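Local coordinates for pectate lyase/Amb allergen (Acidovorax citrulli, PDB 4HWV), which probably cleaves pectate, the acidic polysaccharide of plant cell walls, by calcium-dependent beta-elimination, as a secreted lyase of polysaccharide lyase family 1, at residues T86-V91 / I178-L183; E225-S230 / H276-V281; N350-N355 / N381-L386. All blocks are in the same frame, centred on the assembly; numbering follows the deposited sequence.

Contacts 1, 2 and 3 each join neighbouring coils of a right-handed parallel beta-helix, and they differ in how near they lie to its metal site. Contact 2 holds the calcium ion, bound by D227 and D278 within its segments and by D282 just beyond. Contact 1 lies beside it, centres about 12 Å apart; strands 182-185 and 229-234 are neighbours, and L183 O and S230 N, 2.9 Å apart, probably form a hydrogen bond between the two. Contact 3 lies away from the metal, its centre about 23 Å from that of contact 2 and about 29 Å from that of contact 1, on the opposite side of the chain's centre from contact 1.

Contact 1. Residues T86-V91 / I178-L183; sequences TIDLNV and ILHGNL
I87 and D88 run parallel to I178 and L179 with CA atoms 4.8 Å apart in both pairs, and L179 N gives to I87 O while L89 N gives to L179 O, so that this short ladder closes just as both chains leave their strands. From the last rung, the side chain of D88 reaches forward over the loops that follow. Its CG stands anti to the backbone N (chi1 -173°), which brings OD1 to two donors: H180 ND1 at 2.7 Å and, in an Asx turn, N90 N at 3.1 Å. The two approach from opposite faces of the carboxylate, each well out of its plane. The oxygen lies close to the plane of the imidazole, however, so H180 spends its ND1 hydrogen edge-on, while L179 CB lies over one face of the ring. N90 packs its CB 3.7 Å from H180 CB and sends OD1 elsewhere, to Y103 and Q155. On the buried side, L89 CD1 drives in to I178 CG2 at 3.5 Å and to G181 CA at 3.6 Å, where the bare glycine backbone makes room for the methyl. T86 CG2 meets L179 CD1 at the start of the pair, and S360 of the second subunit touches T86 and D88. Strand 201-203 continues the stack beyond I178 and L179, whereas L89 also packs on L53 of helix 50-57 and I161 of strand 160-163.

Contact 2. Residues E225-S230 / H276-V281; sequences EYDLIS and HHDGLV. With CA (calcium ion), chain C.
The D227 side chain reaches both G279 and the calcium ion, and it can be followed outward one atom at a time. CB lies 3.7 Å from G279 O on the neighbouring coil. CG sits beside the backbone N (chi1 -56°), which puts the carboxylate next to the ion, where both oxygens bind. OD1 lies 2.2 Å from the calcium and also takes the N-H of G279 at 2.8 Å, on its anti side and 26° out of the carboxylate plane; OD2 completes the bidentate grip at 2.4 Å. This acidic pocket on the parallel beta-helix corresponds to the calcium site known in family 1 pectate lyases, where the metal is thought to help bind the anionic substrate. D278 adds OD2 alone, 2.4 Å from the ion, and D282 and three waters supply the rest. D227 OD1 and D278 OD2 approach to 3.1 Å, and the shared cation probably offsets their repulsion. One of the waters is also held by E225 O. Behind the metal, I229 N gives to L280 O, and L228 and L280 lie side by side, CD1 to CD2 at 3.8 Å.

Contact 3. Residues N350-N355 / N381-L386; sequences NNYYEN and NNVVSL
N351 and N382 are neighbouring rungs of an asparagine ladder, the feature that marks a tight turn in the parallel beta-helix of pectate lyases, and the strands that follow them run on as adjacent coils. N350 and N381 both take a left-handed helical backbone conformation, which makes the bend; beyond it the axes of strands 352-355 and 383-386 come within 4.7 Å, their directions only 3° from parallel. In the ladder the two amides are nearly coplanar and point the same way. N382 OD1 accepts twice, from N351 ND2 and from N351 N, each at 3.0 Å, the side-chain donor in the carbonyl plane and the backbone donor tilted out of it. The scheme repeats one coil earlier, where N351 OD1 in turn takes the N-H of N329; N351 ND2 and N382 ND2 also give to the backbone oxygens of F326 and L348, so these buried amides are fixed from several directions. At the bend itself, N350 ND2 reaches N381 O at 3.0 Å, while its OD1 is met by E465 N. Four backbone bonds then alternate between the strands, from V383 N to N351 O through N355 N to S385 O. Y352 and V383 lie on one face, where helix 470-477 packs against Y352 and the H330 ring lies nearly parallel to the tyrosine ring. Y353 and V384 occupy the opposite face. There the Y353 ring turns its edge to V383 O, its OH bonds to Q338 O, and its CD1 rests 3.9 Å from V384 CG2.

Contact 1. Residues T86-V91 / I178-L183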
loop_
_atom_site.group_PDB
_atom_site.type_symbol
_atom_site.label_atom_id
_atom_site.label_comp_id
_atom_site.label_asym_id
_atom_site.label_seq_id
_atom_site.Cartn_x
_atom_site.Cartn_y
_atom_site.Cartn_z
ATOM N N THR A 86 -4.277 5.129 -15.513
ATOM C CA THR A 86 -4.709 5.474 -14.165
ATOM C C THR A 86 -5.324 6.867 -14.089
ATOM O O THR A 86 -4.721 7.841 -14.530
ATOM C CB THR A 86 -3.528 5.444 -13.198
ATOM O OG1 THR A 86 -3.058 4.096 -13.072
ATOM C CG2 THR A 86 -3.942 5.999 -11.825
ATOM N N ILE A 87 -6.518 6.953 -13.502
ATOM C CA ILE A 87 -7.174 8.226 -13.243
ATOM C C ILE A 87 -7.220 8.467 -11.736
ATOM O O ILE A 87 -7.873 7.729 -11.003
ATOM C CB ILE A 87 -8.592 8.253 -13.844
ATOM C CG1 ILE A 87 -8.479 8.108 -15.366
ATOM C CG2 ILE A 87 -9.328 9.539 -13.431
ATOM C CD1 ILE A 87 -9.785 8.180 -16.115
ATOM N N ASP A 88 -6.516 9.499 -11.293
ATOM C CA ASP A 88 -6.514 9.910 -9.899
ATOM C C ASP A 88 -7.635 10.923 -9.730
ATOM O O ASP A 88 -7.631 11.993 -10.347
ATOM C CB ASP A 88 -5.166 10.572 -9.588
ATOM C CG ASP A 88 -4.978 10.896 -8.107
ATOM O OD1 ASP A 88 -5.899 10.651 -7.300
ATOM O OD2 ASP A 88 -3.902 11.426 -7.769
ATOM N N LEU A 89 -8.595 10.599 -8.866
ATOM C CA LEU A 89 -9.725 11.496 -8.636
ATOM C C LEU A 89 -9.455 12.586 -7.606
ATOM O O LEU A 89 -10.226 13.537 -7.528
ATOM C CB LEU A 89 -10.983 10.711 -8.236
ATOM C CG LEU A 89 -11.508 9.740 -9.304
ATOM C CD1 LEU A 89 -12.707 8.984 -8.757
ATOM C CD2 LEU A 89 -11.845 10.481 -10.618
ATOM N N ASN A 90 -8.387 12.451 -6.808
ATOM C CA ASN A 90 -8.093 13.431 -5.752
ATOM C C ASN A 90 -7.156 14.497 -6.303
ATOM O O ASN A 90 -6.034 14.686 -5.813
ATOM C CB ASN A 90 -7.522 12.731 -4.513
ATOM C CG ASN A 90 -7.429 13.653 -3.310
ATOM O OD1 ASN A 90 -8.372 14.367 -2.988
ATOM N ND2 ASN A 90 -6.289 13.639 -2.649
ATOM N N VAL A 91 -7.628 15.193 -7.340
ATOM C CA VAL A 91 -6.836 16.221 -8.028
ATOM C C VAL A 91 -7.700 17.436 -8.336
ATOM O O VAL A 91 -8.929 17.320 -8.431
ATOM C CB VAL A 91 -6.194 15.703 -9.326
ATOM C CG1 VAL A 91 -5.364 14.440 -9.050
ATOM C CG2 VAL A 91 -7.254 15.427 -10.398
ATOM N N ILE A 178 -8.937 3.546 -11.368
ATOM C CA ILE A 178 -9.525 4.794 -10.868
ATOM C C ILE A 178 -9.217 4.840 -9.376
ATOM O O ILE A 178 -9.560 3.905 -8.632
ATOM C CB ILE A 178 -11.041 4.831 -11.129
ATOM C CG1 ILE A 178 -11.303 4.834 -12.644
ATOM C CG2 ILE A 178 -11.657 6.063 -10.458
ATOM C CD1 ILE A 178 -12.780 4.838 -13.018
ATOM N N LEU A 179 -8.514 5.888 -8.959
ATOM C CA LEU A 179 -8.028 5.998 -7.578
ATOM C C LEU A 179 -8.652 7.147 -6.819
ATOM O O LEU A 179 -8.920 8.199 -7.376
ATOM C CB LEU A 179 -6.526 6.276 -7.549
ATOM C CG LEU A 179 -5.601 5.494 -8.474
ATOM C CD1 LEU A 179 -4.182 6.031 -8.325
ATOM C CD2 LEU A 179 -5.645 4.002 -8.179
ATOM N N HIS A 180 -8.828 6.945 -5.518
ATOM C CA HIS A 180 -8.981 8.048 -4.576
ATOM C C HIS A 180 -10.305 8.795 -4.655
ATOM O O HIS A 180 -10.399 9.944 -4.206
ATOM C CB HIS A 180 -7.814 9.039 -4.719
ATOM C CG HIS A 180 -6.469 8.397 -4.599
ATOM N ND1 HIS A 180 -5.379 8.812 -5.333
ATOM C CD2 HIS A 180 -6.052 7.341 -3.860
ATOM C CE1 HIS A 180 -4.337 8.048 -5.040
ATOM N NE2 HIS A 180 -4.719 7.146 -4.145
ATOM N N GLY A 181 -11.340 8.157 -5.190
ATOM C CA GLY A 181 -12.640 8.800 -5.183
ATOM C C GLY A 181 -13.796 7.845 -5.285
ATOM O O GLY A 181 -13.656 6.633 -5.119
ATOM N N ASN A 182 -14.951 8.431 -5.571
ATOM C CA ASN A 182 -16.232 7.798 -5.298
ATOM C C ASN A 182 -17.128 8.026 -6.492
ATOM O O ASN A 182 -17.591 9.155 -6.704
ATOM C CB ASN A 182 -16.798 8.493 -4.043
ATOM C CG ASN A 182 -18.021 7.813 -3.430
ATOM O OD1 ASN A 182 -18.830 7.090 -4.086
ATOM N ND2 ASN A 182 -18.210 8.097 -2.152
ATOM N N LEU A 183 -17.390 6.972 -7.266
ATOM C CA LEU A 183 -18.408 7.092 -8.293
ATOM C C LEU A 183 -19.774 7.131 -7.616
ATOM O O LEU A 183 -20.067 6.307 -6.734
ATOM C CB LEU A 183 -18.365 5.914 -9.272
ATOM C CG LEU A 183 -17.059 5.748 -10.044
ATOM C CD1 LEU A 183 -17.193 4.574 -11.022
ATOM C CD2 LEU A 183 -16.664 7.039 -10.763
#

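Contact 2. Residues E225-S230 / H276-V281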
loop_
_atom_site.group_PDB
_atom_site.type_symbol
_atom_site.label_atom_id
_atom_site.label_comp_id
_atom_site.label_asym_id
_atom_site.label_seq_id
_atom_site.Cartn_x
_atom_site.Cartn_y
_atom_site.Cartn_z
ATOM N N GLU A 225 -16.411 9.177 4.674
ATOM C CA GLU A 225 -17.571 9.398 3.824
ATOM C C GLU A 225 -17.522 8.790 2.425
ATOM O O GLU A 225 -18.547 8.792 1.735
ATOM C CB GLU A 225 -17.800 10.908 3.692
ATOM C CG GLU A 225 -18.178 11.579 5.005
ATOM C CD GLU A 225 -19.522 11.117 5.508
ATOM O OE1 GLU A 225 -20.453 11.112 4.681
ATOM O OE2 GLU A 225 -19.646 10.768 6.719
ATOM N N TYR A 226 -16.368 8.296 1.980
ATOM C CA TYR A 226 -16.240 7.937 0.557
ATOM C C TYR A 226 -16.165 6.449 0.310
ATOM O O TYR A 226 -15.342 5.741 0.916
ATOM C CB TYR A 226 -15.047 8.663 -0.104
ATOM C CG TYR A 226 -15.032 10.118 0.252
ATOM C CD1 TYR A 226 -16.153 10.907 0.063
ATOM C CD2 TYR A 226 -13.924 10.696 0.843
ATOM C CE1 TYR A 226 -16.180 12.232 0.442
ATOM C CE2 TYR A 226 -13.927 12.012 1.242
ATOM C CZ TYR A 226 -15.054 12.791 1.034
ATOM O OH TYR A 226 -15.092 14.097 1.452
ATOM N N ASP A 227 -17.055 5.977 -0.560
ATOM C CA ASP A 227 -17.010 4.610 -1.079
ATOM C C ASP A 227 -16.289 4.632 -2.412
ATOM O O ASP A 227 -16.111 5.688 -2.997
ATOM C CB ASP A 227 -18.432 4.129 -1.384
ATOM C CG ASP A 227 -19.359 4.223 -0.191
ATOM O OD1 ASP A 227 -18.894 4.057 0.955
ATOM O OD2 ASP A 227 -20.573 4.449 -0.406
ATOM N N LEU A 228 -15.890 3.479 -2.936
ATOM C CA LEU A 228 -15.426 3.469 -4.319
ATOM C C LEU A 228 -16.612 3.642 -5.280
ATOM O O LEU A 228 -16.495 4.349 -6.286
ATOM C CB LEU A 228 -14.592 2.220 -4.623
ATOM C CG LEU A 228 -13.226 2.288 -3.902
ATOM C CD1 LEU A 228 -12.579 0.911 -3.821
ATOM C CD2 LEU A 228 -12.290 3.279 -4.597
ATOM N N ILE A 229 -17.743 2.998 -4.974
ATOM C CA ILE A 229 -18.983 3.201 -5.727
ATOM C C ILE A 229 -20.134 3.275 -4.725
ATOM O O ILE A 229 -20.251 2.410 -3.833
ATOM C CB ILE A 229 -19.264 2.049 -6.728
ATOM C CG1 ILE A 229 -18.092 1.852 -7.712
ATOM C CG2 ILE A 229 -20.562 2.325 -7.494
ATOM C CD1 ILE A 229 -18.268 0.637 -8.617
ATOM N N SER A 230 -20.962 4.313 -4.856
ATOM C CA SER A 230 -22.177 4.451 -4.053
ATOM C C SER A 230 -23.371 4.315 -4.978
ATOM O O SER A 230 -23.418 4.970 -6.037
ATOM C CB SER A 230 -22.232 5.824 -3.385
ATOM O OG SER A 230 -21.105 6.055 -2.549
ATOM N N HIS A 276 -10.187 6.006 7.648
ATOM C CA HIS A 276 -10.207 6.885 6.493
ATOM C C HIS A 276 -11.025 6.336 5.319
ATOM O O HIS A 276 -11.148 7.003 4.283
ATOM C CB HIS A 276 -8.774 7.134 6.015
ATOM C CG HIS A 276 -7.950 7.948 6.969
ATOM N ND1 HIS A 276 -7.965 9.329 6.990
ATOM C CD2 HIS A 276 -7.051 7.570 7.911
ATOM C CE1 HIS A 276 -7.132 9.762 7.923
ATOM N NE2 HIS A 276 -6.568 8.715 8.497
ATOM N N HIS A 277 -11.571 5.129 5.467
ATOM C CA HIS A 277 -12.352 4.514 4.403
ATOM C C HIS A 277 -13.796 4.333 4.827
ATOM O O HIS A 277 -14.119 4.418 6.021
ATOM C CB HIS A 277 -11.770 3.160 4.026
ATOM C CG HIS A 277 -10.379 3.253 3.504
ATOM N ND1 HIS A 277 -9.289 2.751 4.189
ATOM C CD2 HIS A 277 -9.890 3.820 2.375
ATOM C CE1 HIS A 277 -8.194 2.981 3.482
ATOM N NE2 HIS A 277 -8.529 3.637 2.386
ATOM N N ASP A 278 -14.655 4.072 3.858
ATOM C CA ASP A 278 -16.037 3.750 4.158
ATOM C C ASP A 278 -16.313 2.421 3.454
ATOM O O ASP A 278 -15.674 1.422 3.779
ATOM C CB ASP A 278 -17.019 4.870 3.772
ATOM C CG ASP A 278 -18.368 4.702 4.453
ATOM O OD1 ASP A 278 -18.380 4.274 5.622
ATOM O OD2 ASP A 278 -19.404 4.998 3.827
ATOM N N GLY A 279 -17.225 2.382 2.494
ATOM C CA GLY A 279 -17.515 1.122 1.825
ATOM C C GLY A 279 -16.675 0.865 0.590
ATOM O O GLY A 279 -16.007 1.768 0.056
ATOM N N LEU A 280 -16.730 -0.369 0.100
ATOM C CA LEU A 280 -16.285 -0.615 -1.285
ATOM C C LEU A 280 -17.417 -0.241 -2.247
ATOM O O LEU A 280 -17.276 0.688 -3.041
ATOM C CB LEU A 280 -15.853 -2.075 -1.484
ATOM C CG LEU A 280 -14.606 -2.485 -0.683
ATOM C CD1 LEU A 280 -14.305 -3.970 -0.841
ATOM C CD2 LEU A 280 -13.385 -1.636 -1.065
ATOM N N VAL A 281 -18.534 -0.959 -2.151
ATOM C CA VAL A 281 -19.744 -0.635 -2.903
ATOM C C VAL A 281 -20.913 -0.703 -1.930
ATOM O O VAL A 281 -21.217 -1.770 -1.395
ATOM C CB VAL A 281 -20.008 -1.586 -4.095
ATOM C CG1 VAL A 281 -21.246 -1.103 -4.855
ATOM C CG2 VAL A 281 -18.787 -1.666 -5.020
HETATM CA CA CA C . -20.831 4.440 1.944
HETATM O O HOH W 1 -20.697 7.079 1.784
HETATM O O HOH W 2 -13.774 7.269 2.834
HETATM O O HOH W 3 -13.793 3.367 1.045
HETATM O O HOH W 4 -22.518 5.048 3.903
HETATM O O HOH W 5 -23.382 4.933 1.289
#

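Contact 3. Residues N350-N355 / N381-L386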
loop_
_atom_site.group_PDB
_atom_site.type_symbol
_atom_site.label_atom_id
_atom_site.label_comp_id
_atom_site.label_asym_id
_atom_site.label_seq_id
_atom_site.Cartn_x
_atom_site.Cartn_y
_atom_site.Cartn_z
ATOM N N ASN A 350 -21.950 -18.652 -5.286
ATOM C CA ASN A 350 -20.674 -18.951 -5.937
ATOM C C ASN A 350 -19.651 -17.832 -5.741
ATOM O O ASN A 350 -18.978 -17.419 -6.691
ATOM C CB ASN A 350 -20.845 -19.226 -7.441
ATOM C CG ASN A 350 -21.562 -20.537 -7.751
ATOM O OD1 ASN A 350 -22.166 -20.644 -8.804
ATOM N ND2 ASN A 350 -21.439 -21.556 -6.878
ATOM N N ASN A 351 -19.545 -17.341 -4.512
ATOM C CA ASN A 351 -18.445 -16.449 -4.158
ATOM C C ASN A 351 -17.410 -17.216 -3.339
ATOM O O ASN A 351 -17.734 -18.233 -2.718
ATOM C CB ASN A 351 -18.960 -15.257 -3.352
ATOM C CG ASN A 351 -20.020 -14.493 -4.091
ATOM O OD1 ASN A 351 -19.728 -13.773 -5.055
ATOM N ND2 ASN A 351 -21.273 -14.677 -3.684
ATOM N N TYR A 352 -16.168 -16.744 -3.383
ATOM C CA TYR A 352 -15.083 -17.319 -2.596
ATOM C C TYR A 352 -14.625 -16.280 -1.585
ATOM O O TYR A 352 -14.085 -15.232 -1.957
ATOM C CB TYR A 352 -13.915 -17.697 -3.506
ATOM C CG TYR A 352 -12.680 -18.193 -2.789
ATOM C CD1 TYR A 352 -12.769 -18.933 -1.614
ATOM C CD2 TYR A 352 -11.421 -17.959 -3.312
ATOM C CE1 TYR A 352 -11.633 -19.396 -0.971
ATOM C CE2 TYR A 352 -10.276 -18.416 -2.674
ATOM C CZ TYR A 352 -10.397 -19.138 -1.506
ATOM O OH TYR A 352 -9.270 -19.622 -0.877
ATOM N N TYR A 353 -14.859 -16.576 -0.308
ATOM C CA TYR A 353 -14.387 -15.759 0.800
ATOM C C TYR A 353 -13.075 -16.337 1.291
ATOM O O TYR A 353 -12.978 -17.542 1.537
ATOM C CB TYR A 353 -15.375 -15.832 1.951
ATOM C CG TYR A 353 -16.746 -15.248 1.704
ATOM C CD1 TYR A 353 -17.741 -15.965 1.020
ATOM C CD2 TYR A 353 -17.074 -13.994 2.208
ATOM C CE1 TYR A 353 -19.015 -15.423 0.847
ATOM C CE2 TYR A 353 -18.332 -13.449 2.034
ATOM C CZ TYR A 353 -19.305 -14.165 1.367
ATOM O OH TYR A 353 -20.560 -13.629 1.200
ATOM N N GLU A 354 -12.082 -15.478 1.472
ATOM C CA GLU A 354 -10.755 -15.915 1.856
ATOM C C GLU A 354 -10.134 -14.915 2.817
ATOM O O GLU A 354 -9.911 -13.751 2.455
ATOM C CB GLU A 354 -9.869 -16.075 0.613
ATOM C CG GLU A 354 -8.458 -16.568 0.924
ATOM C CD GLU A 354 -7.545 -16.677 -0.294
ATOM O OE1 GLU A 354 -7.920 -16.190 -1.381
ATOM O OE2 GLU A 354 -6.445 -17.236 -0.146
ATOM N N ASN A 355 -9.851 -15.358 4.039
ATOM C CA ASN A 355 -9.278 -14.467 5.045
ATOM C C ASN A 355 -8.742 -15.300 6.200
ATOM O O ASN A 355 -8.784 -16.547 6.168
ATOM C CB ASN A 355 -10.329 -13.449 5.541
ATOM C CG ASN A 355 -9.704 -12.145 6.075
ATOM O OD1 ASN A 355 -8.499 -12.080 6.316
ATOM N ND2 ASN A 355 -10.534 -11.122 6.298
ATOM N N ASN A 381 -23.965 -22.155 -2.510
ATOM C CA ASN A 381 -22.686 -22.644 -3.036
ATOM C C ASN A 381 -21.553 -21.622 -2.949
ATOM O O ASN A 381 -20.798 -21.409 -3.903
ATOM C CB ASN A 381 -22.842 -23.200 -4.461
ATOM C CG ASN A 381 -23.742 -24.428 -4.507
ATOM O OD1 ASN A 381 -24.555 -24.670 -3.606
ATOM N ND2 ASN A 381 -23.615 -25.192 -5.582
ATOM N N ASN A 382 -21.446 -21.005 -1.781
ATOM C CA ASN A 382 -20.314 -20.135 -1.477
ATOM C C ASN A 382 -19.253 -20.956 -0.756
ATOM O O ASN A 382 -19.583 -21.821 0.072
ATOM C CB ASN A 382 -20.749 -18.969 -0.592
ATOM C CG ASN A 382 -21.743 -18.055 -1.296
ATOM O OD1 ASN A 382 -21.359 -17.263 -2.152
ATOM N ND2 ASN A 382 -23.025 -18.170 -0.947
ATOM N N VAL A 383 -17.990 -20.670 -1.060
ATOM C CA VAL A 383 -16.860 -21.306 -0.387
ATOM C C VAL A 383 -16.158 -20.302 0.497
ATOM O O VAL A 383 -15.904 -19.183 0.070
ATOM C CB VAL A 383 -15.860 -21.856 -1.401
ATOM C CG1 VAL A 383 -14.606 -22.395 -0.694
ATOM C CG2 VAL A 383 -16.509 -22.916 -2.255
ATOM N N VAL A 384 -15.849 -20.722 1.721
ATOM C CA VAL A 384 -15.148 -19.887 2.676
ATOM C C VAL A 384 -13.876 -20.595 3.139
ATOM O O VAL A 384 -13.929 -21.726 3.637
ATOM C CB VAL A 384 -16.047 -19.558 3.910
ATOM C CG1 VAL A 384 -15.318 -18.634 4.893
ATOM C CG2 VAL A 384 -17.377 -18.974 3.468
ATOM N N SER A 385 -12.743 -19.928 2.944
ATOM C CA SER A 385 -11.478 -20.354 3.529
ATOM C C SER A 385 -11.124 -19.340 4.596
ATOM O O SER A 385 -10.789 -18.201 4.280
ATOM C CB SER A 385 -10.373 -20.358 2.480
ATOM O OG SER A 385 -9.118 -20.597 3.096
ATOM N N LEU A 386 -11.219 -19.751 5.851
ATOM C CA LEU A 386 -11.065 -18.832 6.965
ATOM C C LEU A 386 -10.086 -19.451 7.944
ATOM O O LEU A 386 -10.435 -20.384 8.680
ATOM C CB LEU A 386 -12.430 -18.543 7.604
ATOM C CG LEU A 386 -12.442 -17.500 8.726
ATOM C CD1 LEU A 386 -11.719 -16.234 8.287
ATOM C CD2 LEU A 386 -13.870 -17.179 9.107
HETATM O O HOH W 6 -7.638 -18.522 4.297
#